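Local coordinates for protein histidine utilization repressor (Pseudomonas syringae pv. tomato, PDB 2PKH) that probably represses the histidine utilization (hut) genes by binding operator DNA until an inducer arrives, and is seen here as its C-terminal UTRA domain, at residues V51-R56 with K104-D109; E112-I117 with R132-G137. All coordinates share one frame; numbering follows the deposited sequence.

Contact 1 (V51-R56 with K104-D109). With EDO (1,2-ethanediol), chain N.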
loop_
_atom_site.group_PDB
_atom_site.type_symbol
_atom_site.label_atom_id
_atom_site.label_comp_id
_atom_site.label_asym_id
_atom_site.label_seq_id
_atom_site.Cartn_x
_atom_site.Cartn_y
_atom_site.Cartn_z
ATOM N N VAL B 51 -13.303 -6.364 -18.895
ATOM C CA VAL B 51 -12.959 -6.299 -17.452
ATOM C C VAL B 51 -13.075 -4.923 -16.877
ATOM O O VAL B 51 -13.157 -4.762 -15.667
ATOM C CB VAL B 51 -11.576 -6.896 -17.104
ATOM C CG1 VAL B 51 -11.532 -8.435 -17.467
ATOM C CG2 VAL B 51 -10.480 -6.200 -17.868
ATOM N N GLN B 52 -13.055 -3.902 -17.750
ATOM C CA GLN B 52 -13.086 -2.490 -17.221
ATOM C C GLN B 52 -13.590 -1.559 -18.253
ATOM O O GLN B 52 -13.221 -1.721 -19.386
ATOM C CB GLN B 52 -11.665 -2.021 -16.958
ATOM C CG GLN B 52 -11.612 -0.811 -16.047
ATOM C CD GLN B 52 -10.243 -0.168 -16.013
ATOM O OE1 GLN B 52 -9.735 0.221 -17.015
ATOM N NE2 GLN B 52 -9.643 -0.122 -14.861
ATOM N N ILE B 53 -14.432 -0.592 -17.868
ATOM C CA ILE B 53 -14.644 0.577 -18.706
ATOM C C ILE B 53 -13.828 1.725 -18.086
ATOM O O ILE B 53 -14.010 2.043 -16.933
ATOM C CB ILE B 53 -16.163 0.998 -18.832
ATOM C CG1 ILE B 53 -17.015 -0.205 -19.268
ATOM C CG2 ILE B 53 -16.355 2.050 -19.953
ATOM C CD1 ILE B 53 -18.544 0.194 -19.433
ATOM N N GLU B 54 -12.934 2.345 -18.841
ATOM C CA GLU B 54 -12.115 3.418 -18.212
ATOM C C GLU B 54 -12.612 4.706 -18.893
ATOM O O GLU B 54 -12.403 4.841 -20.096
ATOM C CB GLU B 54 -10.651 3.232 -18.627
ATOM C CG GLU B 54 -9.705 4.417 -18.342
ATOM C CD GLU B 54 -8.324 4.311 -19.085
ATOM O OE1 GLU B 54 -7.280 4.845 -18.597
ATOM O OE2 GLU B 54 -8.290 3.674 -20.143
ATOM N N ASP B 55 -13.283 5.593 -18.152
ATOM C CA ASP B 55 -13.812 6.860 -18.683
ATOM C C ASP B 55 -12.914 7.919 -18.105
ATOM O O ASP B 55 -12.928 8.098 -16.887
ATOM C CB ASP B 55 -15.212 7.093 -18.119
ATOM C CG ASP B 55 -16.025 8.057 -19.004
ATOM O OD1 ASP B 55 -15.493 8.421 -20.103
ATOM O OD2 ASP B 55 -17.139 8.475 -18.571
ATOM N N ARG B 56 -12.068 8.526 -18.943
ATOM C CA ARG B 56 -10.916 9.309 -18.488
ATOM C C ARG B 56 -10.943 10.690 -19.062
ATOM O O ARG B 56 -11.168 10.846 -20.263
ATOM C CB ARG B 56 -9.573 8.620 -18.923
ATOM C CG ARG B 56 -8.301 9.446 -18.542
ATOM C CD ARG B 56 -6.991 8.636 -18.641
ATOM N NE ARG B 56 -6.931 7.429 -17.785
ATOM C CZ ARG B 56 -6.594 7.405 -16.498
ATOM N NH1 ARG B 56 -6.333 8.534 -15.833
ATOM N NH2 ARG B 56 -6.593 6.233 -15.855
ATOM N N LYS B 104 -24.152 -3.521 -21.224
ATOM C CA LYS B 104 -23.957 -4.043 -22.569
ATOM C C LYS B 104 -22.460 -4.024 -22.939
ATOM O O LYS B 104 -21.923 -5.013 -23.439
ATOM C CB LYS B 104 -24.793 -3.196 -23.577
ATOM C CG LYS B 104 -26.321 -3.386 -23.340
ATOM C CD LYS B 104 -27.180 -2.615 -24.334
ATOM C CE LYS B 104 -28.529 -2.183 -23.743
ATOM N NZ LYS B 104 -28.586 -0.643 -23.551
ATOM N N LEU B 105 -21.783 -2.916 -22.673
ATOM C CA LEU B 105 -20.342 -2.802 -22.950
ATOM C C LEU B 105 -19.488 -3.832 -22.199
ATOM O O LEU B 105 -18.537 -4.384 -22.783
ATOM C CB LEU B 105 -19.823 -1.410 -22.602
ATOM C CG LEU B 105 -20.084 -0.164 -23.462
ATOM C CD1 LEU B 105 -19.059 0.860 -23.057
ATOM C CD2 LEU B 105 -19.981 -0.523 -24.965
ATOM N N LEU B 106 -19.792 -4.074 -20.915
ATOM C CA LEU B 106 -19.061 -5.069 -20.101
ATOM C C LEU B 106 -19.558 -6.500 -20.258
ATOM O O LEU B 106 -18.982 -7.418 -19.675
ATOM C CB LEU B 106 -19.136 -4.707 -18.598
ATOM C CG LEU B 106 -18.310 -3.501 -18.095
ATOM C CD1 LEU B 106 -18.583 -3.177 -16.582
ATOM C CD2 LEU B 106 -16.910 -3.805 -18.250
ATOM N N GLN B 107 -20.593 -6.710 -21.050
ATOM C CA GLN B 107 -21.170 -8.043 -21.194
ATOM C C GLN B 107 -21.435 -8.671 -19.821
ATOM O O GLN B 107 -20.941 -9.775 -19.543
ATOM C CB GLN B 107 -20.244 -8.960 -22.011
ATOM C CG GLN B 107 -20.225 -8.534 -23.491
ATOM C CD GLN B 107 -19.230 -9.332 -24.289
ATOM O OE1 GLN B 107 -19.364 -10.540 -24.467
ATOM N NE2 GLN B 107 -18.196 -8.667 -24.730
ATOM N N ILE B 108 -22.244 -7.997 -18.986
ATOM C CA ILE B 108 -22.598 -8.509 -17.631
ATOM C C ILE B 108 -24.107 -8.425 -17.419
ATOM O O ILE B 108 -24.845 -7.762 -18.168
ATOM C CB ILE B 108 -21.930 -7.680 -16.492
ATOM C CG1 ILE B 108 -22.124 -6.180 -16.738
ATOM C CG2 ILE B 108 -20.448 -7.958 -16.496
ATOM C CD1 ILE B 108 -21.747 -5.208 -15.506
ATOM N N ASP B 109 -24.557 -9.180 -16.427
ATOM C CA ASP B 109 -25.928 -9.175 -15.962
ATOM C C ASP B 109 -26.256 -7.780 -15.447
ATOM O O ASP B 109 -25.387 -7.113 -14.923
ATOM C CB ASP B 109 -26.018 -10.257 -14.861
ATOM C CG ASP B 109 -26.121 -11.674 -15.469
ATOM O OD1 ASP B 109 -26.159 -11.775 -16.699
ATOM O OD2 ASP B 109 -26.194 -12.687 -14.755
HETATM C C1 EDO N . -5.045 0.415 -16.989
HETATM O O1 EDO N . -4.652 -0.670 -17.817
HETATM C C2 EDO N . -6.546 0.636 -17.228
HETATM O O2 EDO N . -6.971 1.810 -16.502
#

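Contact 2 (E112-I117 with R132-G137)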
loop_
_atom_site.group_PDB
_atom_site.type_symbol
_atom_site.label_atom_id
_atom_site.label_comp_id
_atom_site.label_asym_id
_atom_site.label_seq_id
_atom_site.Cartn_x
_atom_site.Cartn_y
_atom_site.Cartn_z
ATOM N N GLU B 112 -25.367 -7.555 -11.759
ATOM C CA GLU B 112 -23.946 -7.823 -11.343
ATOM C C GLU B 112 -23.409 -6.622 -10.556
ATOM O O GLU B 112 -23.441 -5.516 -11.084
ATOM C CB GLU B 112 -23.035 -7.965 -12.579
ATOM C CG GLU B 112 -21.436 -7.869 -12.329
ATOM C CD GLU B 112 -20.872 -9.202 -11.903
ATOM O OE1 GLU B 112 -21.678 -10.090 -11.609
ATOM O OE2 GLU B 112 -19.654 -9.369 -11.902
ATOM N N PRO B 113 -22.879 -6.857 -9.329
ATOM C CA PRO B 113 -22.258 -5.823 -8.537
ATOM C C PRO B 113 -20.946 -5.483 -9.193
ATOM O O PRO B 113 -20.194 -6.386 -9.602
ATOM C CB PRO B 113 -21.999 -6.526 -7.209
ATOM C CG PRO B 113 -21.875 -8.069 -7.653
ATOM C CD PRO B 113 -22.994 -8.144 -8.562
ATOM N N CYS B 114 -20.724 -4.174 -9.339
ATOM C CA CYS B 114 -19.547 -3.664 -10.029
ATOM C C CYS B 114 -18.734 -2.845 -9.011
ATOM O O CYS B 114 -19.270 -2.245 -8.132
ATOM C CB CYS B 114 -19.892 -2.791 -11.220
ATOM S SG CYS B 114 -20.604 -3.740 -12.574
ATOM N N LEU B 115 -17.422 -2.886 -9.181
ATOM C CA LEU B 115 -16.532 -2.154 -8.350
ATOM C C LEU B 115 -16.303 -0.830 -9.146
ATOM O O LEU B 115 -15.776 -0.867 -10.273
ATOM C CB LEU B 115 -15.207 -2.912 -8.229
ATOM C CG LEU B 115 -14.207 -2.399 -7.171
ATOM C CD1 LEU B 115 -14.818 -2.478 -5.770
ATOM C CD2 LEU B 115 -12.839 -3.134 -7.228
ATOM N N LEU B 116 -16.641 0.283 -8.531
ATOM C CA LEU B 116 -16.460 1.588 -9.114
ATOM C C LEU B 116 -15.306 2.276 -8.430
ATOM O O LEU B 116 -15.278 2.397 -7.192
ATOM C CB LEU B 116 -17.738 2.420 -8.931
ATOM C CG LEU B 116 -17.614 3.886 -9.459
ATOM C CD1 LEU B 116 -17.470 3.890 -10.989
ATOM C CD2 LEU B 116 -18.837 4.639 -9.072
ATOM N N ILE B 117 -14.344 2.715 -9.224
ATOM C CA ILE B 117 -13.181 3.434 -8.694
ATOM C C ILE B 117 -13.125 4.762 -9.418
ATOM O O ILE B 117 -13.133 4.792 -10.680
ATOM C CB ILE B 117 -11.913 2.599 -8.971
ATOM C CG1 ILE B 117 -12.055 1.185 -8.357
ATOM C CG2 ILE B 117 -10.635 3.281 -8.405
ATOM C CD1 ILE B 117 -10.839 0.396 -8.586
ATOM N N ARG B 132 -13.025 7.401 -14.243
ATOM C CA ARG B 132 -14.099 6.693 -13.558
ATOM C C ARG B 132 -13.972 5.313 -14.102
ATOM O O ARG B 132 -14.084 5.102 -15.314
ATOM C CB ARG B 132 -15.455 7.296 -13.982
ATOM C CG ARG B 132 -16.667 6.689 -13.302
ATOM C CD ARG B 132 -17.944 7.298 -13.856
ATOM N NE ARG B 132 -19.051 6.885 -12.988
ATOM C CZ ARG B 132 -19.799 5.831 -13.232
ATOM N NH1 ARG B 132 -19.579 5.129 -14.334
ATOM N NH2 ARG B 132 -20.775 5.480 -12.399
ATOM N N LEU B 133 -13.641 4.350 -13.247
ATOM C CA LEU B 133 -13.320 3.001 -13.796
ATOM C C LEU B 133 -14.345 2.037 -13.231
ATOM O O LEU B 133 -14.537 1.968 -11.997
ATOM C CB LEU B 133 -11.911 2.581 -13.342
ATOM C CG LEU B 133 -10.770 3.616 -13.489
ATOM C CD1 LEU B 133 -9.698 3.136 -12.538
ATOM C CD2 LEU B 133 -10.332 3.429 -14.896
ATOM N N ILE B 134 -15.044 1.321 -14.071
ATOM C CA ILE B 134 -16.075 0.422 -13.535
ATOM C C ILE B 134 -15.709 -0.985 -13.951
ATOM O O ILE B 134 -15.360 -1.210 -15.116
ATOM C CB ILE B 134 -17.539 0.934 -13.862
ATOM C CG1 ILE B 134 -18.611 -0.122 -13.539
ATOM C CG2 ILE B 134 -17.668 1.364 -15.327
ATOM C CD1 ILE B 134 -20.084 0.630 -13.407
ATOM N N HIS B 135 -15.724 -1.896 -12.982
ATOM C CA HIS B 135 -15.277 -3.251 -13.227
ATOM C C HIS B 135 -16.411 -4.187 -12.872
ATOM O O HIS B 135 -17.027 -3.956 -11.846
ATOM C CB HIS B 135 -14.108 -3.612 -12.321
ATOM C CG HIS B 135 -13.036 -2.584 -12.263
ATOM N ND1 HIS B 135 -11.872 -2.665 -13.011
ATOM C CD2 HIS B 135 -12.973 -1.421 -11.586
ATOM C CE1 HIS B 135 -11.093 -1.644 -12.713
ATOM N NE2 HIS B 135 -11.743 -0.861 -11.869
ATOM N N PRO B 136 -16.653 -5.255 -13.683
ATOM C CA PRO B 136 -17.530 -6.298 -13.087
ATOM C C PRO B 136 -16.937 -6.921 -11.804
ATOM O O PRO B 136 -15.779 -7.291 -11.753
ATOM C CB PRO B 136 -17.666 -7.331 -14.215
ATOM C CG PRO B 136 -17.190 -6.597 -15.518
ATOM C CD PRO B 136 -16.141 -5.665 -15.020
ATOM N N GLY B 137 -17.729 -6.984 -10.775
ATOM C CA GLY B 137 -17.236 -7.404 -9.479
ATOM C C GLY B 137 -16.729 -8.834 -9.520
ATOM O O GLY B 137 -15.842 -9.210 -8.741
#

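Contact 1 (V51-R56 with K104-D109)
Ile53 holds CG1 anti to its carbonyl carbon (chi1 -53°) and CD1 fully extended beyond it (chi2 -179°), which carries the unbranched arm out from strand 49-59 to the end of helix 100-106. There it meets two consecutive leucines. Its CD1 methyl lies 3.7 Å from CD1 of Leu105, the two side chains crossing at about a right angle, while its CG1 rests 3.7 Å from CG of Leu106. CD2 of Leu106 reaches the strand backbone, 3.9 Å from N of Gln52. Branched aliphatic residues suit this contact because they pack closely with no polar atoms to satisfy; no hydrogen bond crosses it. Gln107, with positive phi, is the first residue to leave helical geometry, in a Schellman motif, and its N bonds to O of Lys104. On the strand, CB of Gln52 points away from the helix, and its OE1 accepts a weak hydrogen bond of 3.2 Å from O2 of a 1,2-ethanediol. Val51 and Gln52 together face His44 in a classic beta bulge. The arrangement is that of a short helix packed by its last turn against one face of the antiparallel sheet of a UTRA domain.

Contact 2 (E112-I117 with R132-G137)
Leu116 lays its CD1 methyl over the guanidinium of Arg132, 3.8 Å above the plane and over its centre. Arg132 is extended from CG to NE, and the methyl that lies over its guanidinium also comes within 3.7 Å of its CG. The charged end is paired by NH1 with Glu102 on helix 100-106; arginine suits this place because it offers a flat surface to leucine and a charge to glutamate. Leu116 shares its sheet face with Ile134, its non-hydrogen-bonded partner.

Leu115, His135, Ile117 and Leu133 occupy the other face. With CG anti to the carbonyl carbon (chi1 -47°), the His135 ring stands out from its strand and presents its edge to O of Leu115, which lies in the ring plane 3.1 Å from CD2, while CD1 of Ile117 approaches NE2 obliquely.

Between the two faces, two antiparallel hydrogen-bonded pairs, Leu115 with His135 and Ile117 with Leu133, join the strands by four backbone bonds. The straightest is Ile117 N to Leu133 O, at 171°. Gly137, with no side chain to place, brings its N to Pro113 O in a more bent bond of 2.8 Å where the strand ends. Pro113 and Leu115 pack against the same residues of a second subunit. The chemistry implies a hairpin held by backbone bonds and packed largely through aliphatic side chains, whose polar ends are served separately: Arg132 by Glu102, Glu112 OE2 by Ser138, and the His135 ring edge at the carbonyl of Leu115.

Overall arrangement
Contacts 1 and 2 follow one another along the chain and meet in the same antiparallel sheet, their centres about 8 Å apart. Strands 49-59 and 126-136 are neighbours there, and two probable hydrogen bonds stitch the contacts together: Ile53 N to Ile134 O at 3.0 Å and Asp55 O to Arg132 N at 2.7 Å. Helix 100-106 serves both, since Leu106 also touches Pro136 and Glu102 pairs with Arg132. On the opposite sheet face, Gln52 joins Leu133 and His135, close to the 1,2-ethanediol of contact 1. That molecule probably came from the crystallisation liquor, but may mark a pocket; UTRA domains commonly bind small effector molecules.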